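Local coordinates for protein filamentous hemagglutinin (Bordetella pertussis, PDB 1RWR) that is an adhesin whose N-terminal secretion domain, a beta-helix, probably directs its export across the outer membrane through the two-partner secretion pathway, at residues V46-G51 and T91-K97; G7-V11 and V21-D25; A214-T220 and L239-G245. All blocks are in the same frame, centred on the assembly; numbering follows the deposited sequence.

Interaction 1: V46-G51 and T91-K97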
# COMPACT_ATOMS: atom_id res chain seq x y z
N VAL A 46 -2.59 -15.66 -2.24
CA VAL A 46 -3.16 -16.08 -0.97
C VAL A 46 -4.65 -15.74 -1.01
O VAL A 46 -5.03 -14.77 -1.65
CB VAL A 46 -2.49 -15.37 0.27
CG1 VAL A 46 -2.65 -13.84 0.28
CG2 VAL A 46 -2.98 -15.94 1.58
N VAL A 47 -5.45 -16.53 -0.32
CA VAL A 47 -6.87 -16.25 -0.19
C VAL A 47 -7.17 -15.86 1.26
O VAL A 47 -6.93 -16.66 2.17
CB VAL A 47 -7.70 -17.47 -0.61
CG1 VAL A 47 -9.22 -17.22 -0.40
CG2 VAL A 47 -7.39 -17.81 -2.03
N PHE A 48 -7.77 -14.69 1.45
CA PHE A 48 -8.29 -14.29 2.74
C PHE A 48 -9.73 -14.75 2.84
O PHE A 48 -10.56 -14.40 2.02
CB PHE A 48 -8.24 -12.77 2.93
CG PHE A 48 -6.87 -12.23 3.04
CD1 PHE A 48 -6.21 -12.23 4.24
CD2 PHE A 48 -6.23 -11.75 1.90
CE1 PHE A 48 -4.90 -11.70 4.33
CE2 PHE A 48 -4.96 -11.27 1.97
CZ PHE A 48 -4.30 -11.23 3.18
N ASN A 49 -10.04 -15.55 3.85
CA ASN A 49 -11.37 -16.18 3.92
C ASN A 49 -12.34 -15.30 4.69
O ASN A 49 -12.40 -15.35 5.89
CB ASN A 49 -11.30 -17.60 4.52
CG ASN A 49 -12.62 -18.37 4.39
OD1 ASN A 49 -13.66 -17.80 4.01
ND2 ASN A 49 -12.58 -19.66 4.72
N ASN A 50 -13.10 -14.50 3.95
CA ASN A 50 -14.15 -13.66 4.54
C ASN A 50 -15.54 -14.22 4.22
O ASN A 50 -16.50 -13.45 3.97
CB ASN A 50 -14.01 -12.24 4.01
CG ASN A 50 -14.60 -11.18 4.92
OD1 ASN A 50 -14.75 -11.35 6.14
ND2 ASN A 50 -14.86 -10.01 4.33
N GLY A 51 -15.62 -15.55 4.20
CA GLY A 51 -16.81 -16.27 3.77
C GLY A 51 -17.58 -16.86 4.93
O GLY A 51 -17.01 -17.44 5.82
N THR A 91 -1.52 -12.79 -6.28
CA THR A 91 -2.82 -12.16 -6.10
C THR A 91 -3.29 -12.27 -4.68
O THR A 91 -3.29 -13.36 -4.11
CB THR A 91 -3.85 -12.83 -6.95
OG1 THR A 91 -3.49 -12.73 -8.33
CG2 THR A 91 -5.22 -12.12 -6.80
N LEU A 92 -3.69 -11.15 -4.09
CA LEU A 92 -4.33 -11.13 -2.80
C LEU A 92 -5.83 -11.19 -3.07
O LEU A 92 -6.42 -10.19 -3.46
CB LEU A 92 -3.98 -9.86 -2.05
CG LEU A 92 -2.52 -9.43 -1.91
CD1 LEU A 92 -2.36 -8.16 -1.08
CD2 LEU A 92 -1.72 -10.56 -1.30
N GLU A 93 -6.42 -12.37 -2.86
CA GLU A 93 -7.83 -12.58 -3.10
C GLU A 93 -8.59 -12.59 -1.78
O GLU A 93 -8.18 -13.21 -0.82
CB GLU A 93 -8.09 -13.88 -3.85
CG GLU A 93 -9.59 -14.18 -4.04
CD GLU A 93 -9.88 -15.32 -4.97
OE1 GLU A 93 -8.97 -16.03 -5.46
OE2 GLU A 93 -11.09 -15.54 -5.24
N VAL A 94 -9.72 -11.89 -1.76
CA VAL A 94 -10.66 -11.97 -0.66
C VAL A 94 -11.81 -12.85 -1.10
O VAL A 94 -12.49 -12.54 -2.09
CB VAL A 94 -11.16 -10.58 -0.18
CG1 VAL A 94 -12.04 -10.71 1.04
CG2 VAL A 94 -10.00 -9.66 0.15
N TYR A 95 -11.98 -13.96 -0.41
CA TYR A 95 -13.14 -14.82 -0.64
C TYR A 95 -14.26 -14.33 0.29
O TYR A 95 -14.09 -14.21 1.50
CB TYR A 95 -12.85 -16.29 -0.42
CG TYR A 95 -14.10 -17.13 -0.36
CD1 TYR A 95 -14.82 -17.38 -1.50
CD2 TYR A 95 -14.58 -17.65 0.84
CE1 TYR A 95 -16.04 -18.12 -1.46
CE2 TYR A 95 -15.79 -18.41 0.89
CZ TYR A 95 -16.51 -18.61 -0.26
OH TYR A 95 -17.69 -19.34 -0.22
N GLY A 96 -15.43 -14.17 -0.30
CA GLY A 96 -16.61 -13.72 0.44
C GLY A 96 -16.90 -12.25 0.21
O GLY A 96 -16.88 -11.74 -0.91
N LYS A 97 -17.20 -11.54 1.29
CA LYS A 97 -17.48 -10.11 1.19
C LYS A 97 -16.18 -9.37 0.91
O LYS A 97 -15.16 -9.61 1.57
CB LYS A 97 -18.10 -9.59 2.50
CG LYS A 97 -18.42 -8.07 2.53
CD LYS A 97 -18.71 -7.62 3.95
CE LYS A 97 -18.92 -6.07 4.10
NZ LYS A 97 -17.64 -5.30 4.10
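Phe48 and Glu93 meet at the middle of a parallel strand pair, 46-50 beside 91-96, in the N-terminal part of the beta-helix. The backbone ladder carries most of the contact. Phe48 N donates to Glu93 O (2.7 Å) and Phe48 O accepts from Tyr95 N (2.8 Å), and the same alternation joins Val46 to Thr91 and Glu93, and Asn50 N to Tyr95 O.

Apolar packing differs on the two faces. Val46, Phe48, Leu92 and Val94 turn one way, where Leu101 of strand 99-104 covers the last three. Val46 CG1 touches Leu92 CD2 (3.8 Å), and the Phe48 ring brings an edge to Leu92 CB. On the other face Val47 CG1, anti to its N (chi1 176°), leans forward along the strand onto Tyr95 CB (3.7 Å).

Polar side chains finish the pair. Asn50 ND2 bonds Lys97 O at 2.8 Å, with the acceptor close to the amide plane, while its OD1 accepts from Ala73 N. Asn49 OD1 closes an Asx turn on Gly51 N (3.0 Å) and sits at the edge of the Tyr95 ring, 3.3 Å from Tyr95 CD2; its ND2 serves Asn22 and Thr64 O. Tyr95 OH reaches Thr53 O.

Glu93 is buried, yet its extended chain presents one carboxylate oxygen each to the backbone N-H groups of Arg58 and Ile59. Such paired donors would probably stabilise the charge, so burial here combines apolar packing on the Phe48 face with a mixture of apolar contact and directed polar bonds on the Val47 face.

Interaction 2: G7-V11 and V21-D25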
# COMPACT_ATOMS: atom_id res chain seq x y z
N GLY A 7 -2.67 -16.12 17.51
CA GLY A 7 -4.01 -15.95 18.07
C GLY A 7 -5.05 -16.80 17.38
O GLY A 7 -4.82 -17.97 17.09
N GLN A 8 -6.21 -16.22 17.08
CA GLN A 8 -7.32 -17.00 16.50
C GLN A 8 -7.12 -17.24 14.99
O GLN A 8 -7.74 -18.15 14.41
CB GLN A 8 -8.67 -16.32 16.77
CG GLN A 8 -9.86 -17.10 16.25
CD GLN A 8 -11.26 -16.41 16.37
OE1 GLN A 8 -12.23 -17.06 16.83
NE2 GLN A 8 -11.39 -15.16 15.87
N THR A 9 -6.27 -16.43 14.36
CA THR A 9 -5.98 -16.59 12.94
C THR A 9 -5.42 -17.99 12.62
O THR A 9 -4.50 -18.45 13.31
CB THR A 9 -5.01 -15.49 12.47
OG1 THR A 9 -5.52 -14.22 12.83
CG2 THR A 9 -4.90 -15.46 10.94
N GLN A 10 -5.98 -18.66 11.63
CA GLN A 10 -5.42 -19.90 11.14
C GLN A 10 -5.09 -19.80 9.67
O GLN A 10 -5.67 -18.99 8.94
CB GLN A 10 -6.38 -21.07 11.38
CG GLN A 10 -6.80 -21.23 12.86
CD GLN A 10 -5.69 -21.75 13.83
OE1 GLN A 10 -4.76 -22.45 13.43
NE2 GLN A 10 -5.84 -21.43 15.12
N VAL A 11 -4.11 -20.59 9.24
CA VAL A 11 -3.74 -20.67 7.83
C VAL A 11 -3.83 -22.12 7.39
O VAL A 11 -3.17 -22.99 7.98
CB VAL A 11 -2.30 -20.13 7.55
CG1 VAL A 11 -1.94 -20.33 6.10
CG2 VAL A 11 -2.19 -18.67 7.89
N VAL A 21 -6.15 -17.97 4.50
CA VAL A 21 -6.09 -17.36 5.81
C VAL A 21 -7.50 -17.30 6.35
O VAL A 21 -8.34 -16.55 5.83
CB VAL A 21 -5.50 -15.94 5.76
CG1 VAL A 21 -5.48 -15.34 7.14
CG2 VAL A 21 -4.11 -15.95 5.15
N ASN A 22 -7.77 -18.13 7.37
CA ASN A 22 -8.98 -17.99 8.17
C ASN A 22 -8.77 -16.86 9.18
O ASN A 22 -8.33 -17.07 10.30
CB ASN A 22 -9.37 -19.32 8.84
CG ASN A 22 -10.05 -20.26 7.89
OD1 ASN A 22 -10.59 -19.84 6.88
ND2 ASN A 22 -10.00 -21.58 8.19
N ILE A 23 -9.10 -15.65 8.72
CA ILE A 23 -8.95 -14.44 9.48
C ILE A 23 -9.76 -14.51 10.78
O ILE A 23 -10.74 -15.26 10.87
CB ILE A 23 -9.40 -13.20 8.65
CG1 ILE A 23 -10.86 -13.30 8.17
CG2 ILE A 23 -8.51 -13.01 7.41
CD1 ILE A 23 -11.40 -11.95 7.62
N ALA A 24 -9.34 -13.71 11.75
CA ALA A 24 -10.03 -13.55 13.02
C ALA A 24 -11.38 -12.90 12.85
O ALA A 24 -11.61 -12.07 11.96
CB ALA A 24 -9.16 -12.73 13.99
N ASP A 25 -12.30 -13.25 13.75
CA ASP A 25 -13.61 -12.59 13.75
C ASP A 25 -13.40 -11.08 13.89
O ASP A 25 -12.62 -10.65 14.74
CB ASP A 25 -14.44 -13.13 14.92
CG ASP A 25 -15.91 -12.93 14.75
OD1 ASP A 25 -16.38 -12.75 13.60
OD2 ASP A 25 -16.68 -12.98 15.76
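Gln10 and Asn22 form the hydrogen-bonded pair of a beta hairpin, strand 10-12 turned back on strand 20-22 at the N-terminal end of the beta-helix domain. Each backbone supplies one donor and one acceptor: Gln10 N gives to Asn22 O at 3.1 Å (N-H...O 166°), and Asn22 N returns to Gln10 O at 2.8 Å along a more bent path (131°). Two CA-H...O contacts flank them, from Thr9 CA to Asn22 O and from Val21 CA to Gln10 O.

On one side the ladder continues with Val11 and Val21, a non-hydrogen-bonded pair. Beyond Asn22 the pairing ends where an inverse gamma turn, centred on Asn22, bends the chain, Ile23 N making a weak bond to Val21 O. Ile23 points away from 7-11, and its aliphatic chain packs instead on Phe48 and Asn50 of strand 45-50. Ile23 O is taken up by the amides of Asn66 and Asn68.

Loop polar groups are satisfied by neighbours. Asn34 OD1 serves both Thr9 OG1 and Ala24 N, linking the two segments through a shared partner, and Ala24 O is bonded by Ser32 OG. Asp25 OD2 has a salt bridge to Arg71 and a hydrogen bond with Thr70 OG1; its carboxylate thus has its partners outside the hairpin.

Threonine suits position 9 since it offers both a hydroxyl and a methyl: with OG1 beside the backbone N (chi1 -53°), Thr9 CG2 is left to cross Val21 CG1 at 3.8 Å.

Interaction 3: A214-T220 and L239-G245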
# COMPACT_ATOMS: atom_id res chain seq x y z
N ALA A 214 18.95 12.89 1.39
CA ALA A 214 18.65 11.56 0.89
C ALA A 214 17.18 11.57 0.49
O ALA A 214 16.46 12.54 0.79
CB ALA A 214 18.97 10.48 1.93
N TYR A 215 16.75 10.53 -0.23
CA TYR A 215 15.44 10.49 -0.81
C TYR A 215 14.53 9.59 0.01
O TYR A 215 14.78 8.41 0.11
CB TYR A 215 15.53 9.97 -2.25
CG TYR A 215 16.31 10.93 -3.07
CD1 TYR A 215 15.82 12.19 -3.31
CD2 TYR A 215 17.56 10.60 -3.54
CE1 TYR A 215 16.55 13.12 -4.05
CE2 TYR A 215 18.30 11.51 -4.28
CZ TYR A 215 17.79 12.77 -4.52
OH TYR A 215 18.52 13.66 -5.24
N ALA A 216 13.47 10.16 0.60
CA ALA A 216 12.47 9.38 1.30
C ALA A 216 11.59 8.55 0.36
O ALA A 216 11.13 7.46 0.73
CB ALA A 216 11.60 10.33 2.11
N ILE A 217 11.36 9.08 -0.83
CA ILE A 217 10.72 8.35 -1.94
C ILE A 217 11.73 8.43 -3.05
O ILE A 217 12.19 9.53 -3.41
CB ILE A 217 9.39 8.99 -2.38
CG1 ILE A 217 8.40 9.01 -1.21
CG2 ILE A 217 8.83 8.26 -3.60
CD1 ILE A 217 7.10 9.73 -1.43
N ASP A 218 12.10 7.28 -3.59
CA ASP A 218 13.04 7.23 -4.69
C ASP A 218 12.53 6.27 -5.74
O ASP A 218 12.54 5.08 -5.53
CB ASP A 218 14.40 6.80 -4.16
CG ASP A 218 15.51 7.04 -5.12
OD1 ASP A 218 15.28 7.56 -6.22
OD2 ASP A 218 16.68 6.67 -4.84
N GLY A 219 12.04 6.83 -6.84
CA GLY A 219 11.56 6.06 -7.98
C GLY A 219 12.53 6.18 -9.15
O GLY A 219 12.95 7.26 -9.49
N THR A 220 12.87 5.06 -9.75
CA THR A 220 13.67 5.02 -10.98
C THR A 220 12.78 5.11 -12.20
O THR A 220 11.58 5.12 -12.09
CB THR A 220 14.46 3.70 -11.05
OG1 THR A 220 13.56 2.59 -11.12
CG2 THR A 220 15.25 3.41 -9.78
N LEU A 239 14.38 15.67 3.64
CA LEU A 239 14.47 14.45 2.80
C LEU A 239 13.73 14.71 1.49
O LEU A 239 12.77 15.46 1.48
CB LEU A 239 13.88 13.23 3.51
CG LEU A 239 14.85 12.55 4.47
CD1 LEU A 239 15.17 13.46 5.64
CD2 LEU A 239 14.40 11.25 5.02
N GLY A 240 14.18 14.08 0.41
CA GLY A 240 13.68 14.38 -0.92
C GLY A 240 12.68 13.41 -1.45
O GLY A 240 12.59 12.27 -1.00
N VAL A 241 11.89 13.85 -2.42
CA VAL A 241 11.13 12.98 -3.27
C VAL A 241 11.75 13.00 -4.65
O VAL A 241 11.78 14.05 -5.29
CB VAL A 241 9.67 13.47 -3.42
CG1 VAL A 241 8.92 12.58 -4.43
CG2 VAL A 241 8.99 13.47 -2.10
N ARG A 242 12.28 11.87 -5.07
CA ARG A 242 12.81 11.70 -6.41
C ARG A 242 11.96 10.65 -7.10
O ARG A 242 11.84 9.52 -6.64
CB ARG A 242 14.25 11.25 -6.41
CG ARG A 242 14.81 11.10 -7.85
CD ARG A 242 16.29 11.00 -7.91
NE ARG A 242 16.82 9.86 -7.16
CZ ARG A 242 18.10 9.61 -7.01
NH1 ARG A 242 19.00 10.42 -7.55
NH2 ARG A 242 18.50 8.56 -6.30
N GLN A 243 11.39 11.02 -8.22
CA GLN A 243 10.55 10.10 -8.97
C GLN A 243 10.81 10.34 -10.43
O GLN A 243 10.20 11.25 -11.03
CB GLN A 243 9.08 10.31 -8.61
CG GLN A 243 8.01 9.47 -9.43
CD GLN A 243 8.29 7.95 -9.66
OE1 GLN A 243 9.36 7.56 -10.09
NE2 GLN A 243 7.28 7.12 -9.46
N LEU A 244 11.72 9.54 -10.99
CA LEU A 244 12.09 9.64 -12.39
C LEU A 244 11.18 8.83 -13.30
O LEU A 244 11.19 9.04 -14.53
CB LEU A 244 13.53 9.18 -12.58
CG LEU A 244 14.58 9.83 -11.70
CD1 LEU A 244 15.95 9.31 -12.07
CD2 LEU A 244 14.51 11.32 -11.84
N GLY A 245 10.43 7.89 -12.72
CA GLY A 245 9.36 7.17 -13.42
C GLY A 245 8.24 8.11 -13.87
O GLY A 245 7.84 8.97 -13.10
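Gly240 O is gripped by two successive backbone donors, Ala216 N at 2.8 Å and Ile217 N at 3.4 Å, both weakly. This double use marks a beta bulge: the register slips by one residue as 214-220 turns a corner, and the parallel pairing then resumes with Arg242 N to Ile217 O and Gly219 N to Arg242 O (2.7 Å).

Arg242 dominates the outward-facing side. Its chain is extended as far as CD and then bends at chi3 (59°), which lays the guanidinium beside Asp218. Two nitrogens hold the carboxylate side-on: Arg242 NE bonds Asp218 OD1 at 2.9 Å, coming from above the carboxylate plane, and Arg242 NH2 bonds Asp218 OD2 at 3.0 Å from the syn side. Tyr215 CE2, at the ring's rim, lies over the centre of the guanidinium, 3.3 Å from Arg242 CZ, the planes 27° apart; Arg242 CB lies over the ring face in a CH-pi contact. Tyrosine thus meets one arginine twice, by its face near the backbone and by its rim at the charged end, whose rotation Asp218 fixes.

Glycines fit two tight points. Gly240 lets the Tyr215 ring bring its edge close to the backbone, and Gly219, with no side chain, lets Gln243 OE1 come within 3.4 Å of its CA; that oxygen also takes Gly245 N, and the NE2 bonds Gly223 O.

Ile217 and Val241 face the interior, against strands 183-188 and 229-234 respectively. Strand 166-169 pairs with 215-219 on one side and 261-268 with 240-243 on the other, making this one rung-to-rung step in a long parallel sheet of the beta-helix.

How the interactions relate
Interactions 1 and 2 share the mixed sheet near the N-terminal end: strand 45-50 lies beside strand 20-22, with Val21 bonded through its backbone to Val47 and Asn49, so the antiparallel hairpin extends the parallel pairing of interaction 1. Interaction 3 belongs to another sheet on the opposite side of the chain's centre, its centre about 33 Å from that of interaction 1. Interaction 1 is the most buried and directs even its acidic side chain to backbone donors. Interaction 2, partly buried, has just two cross-strand backbone bonds and relies on neighbouring side chains. Interaction 3 combines an apolar inner face with a partly exposed salt bridge and aromatic packing outside.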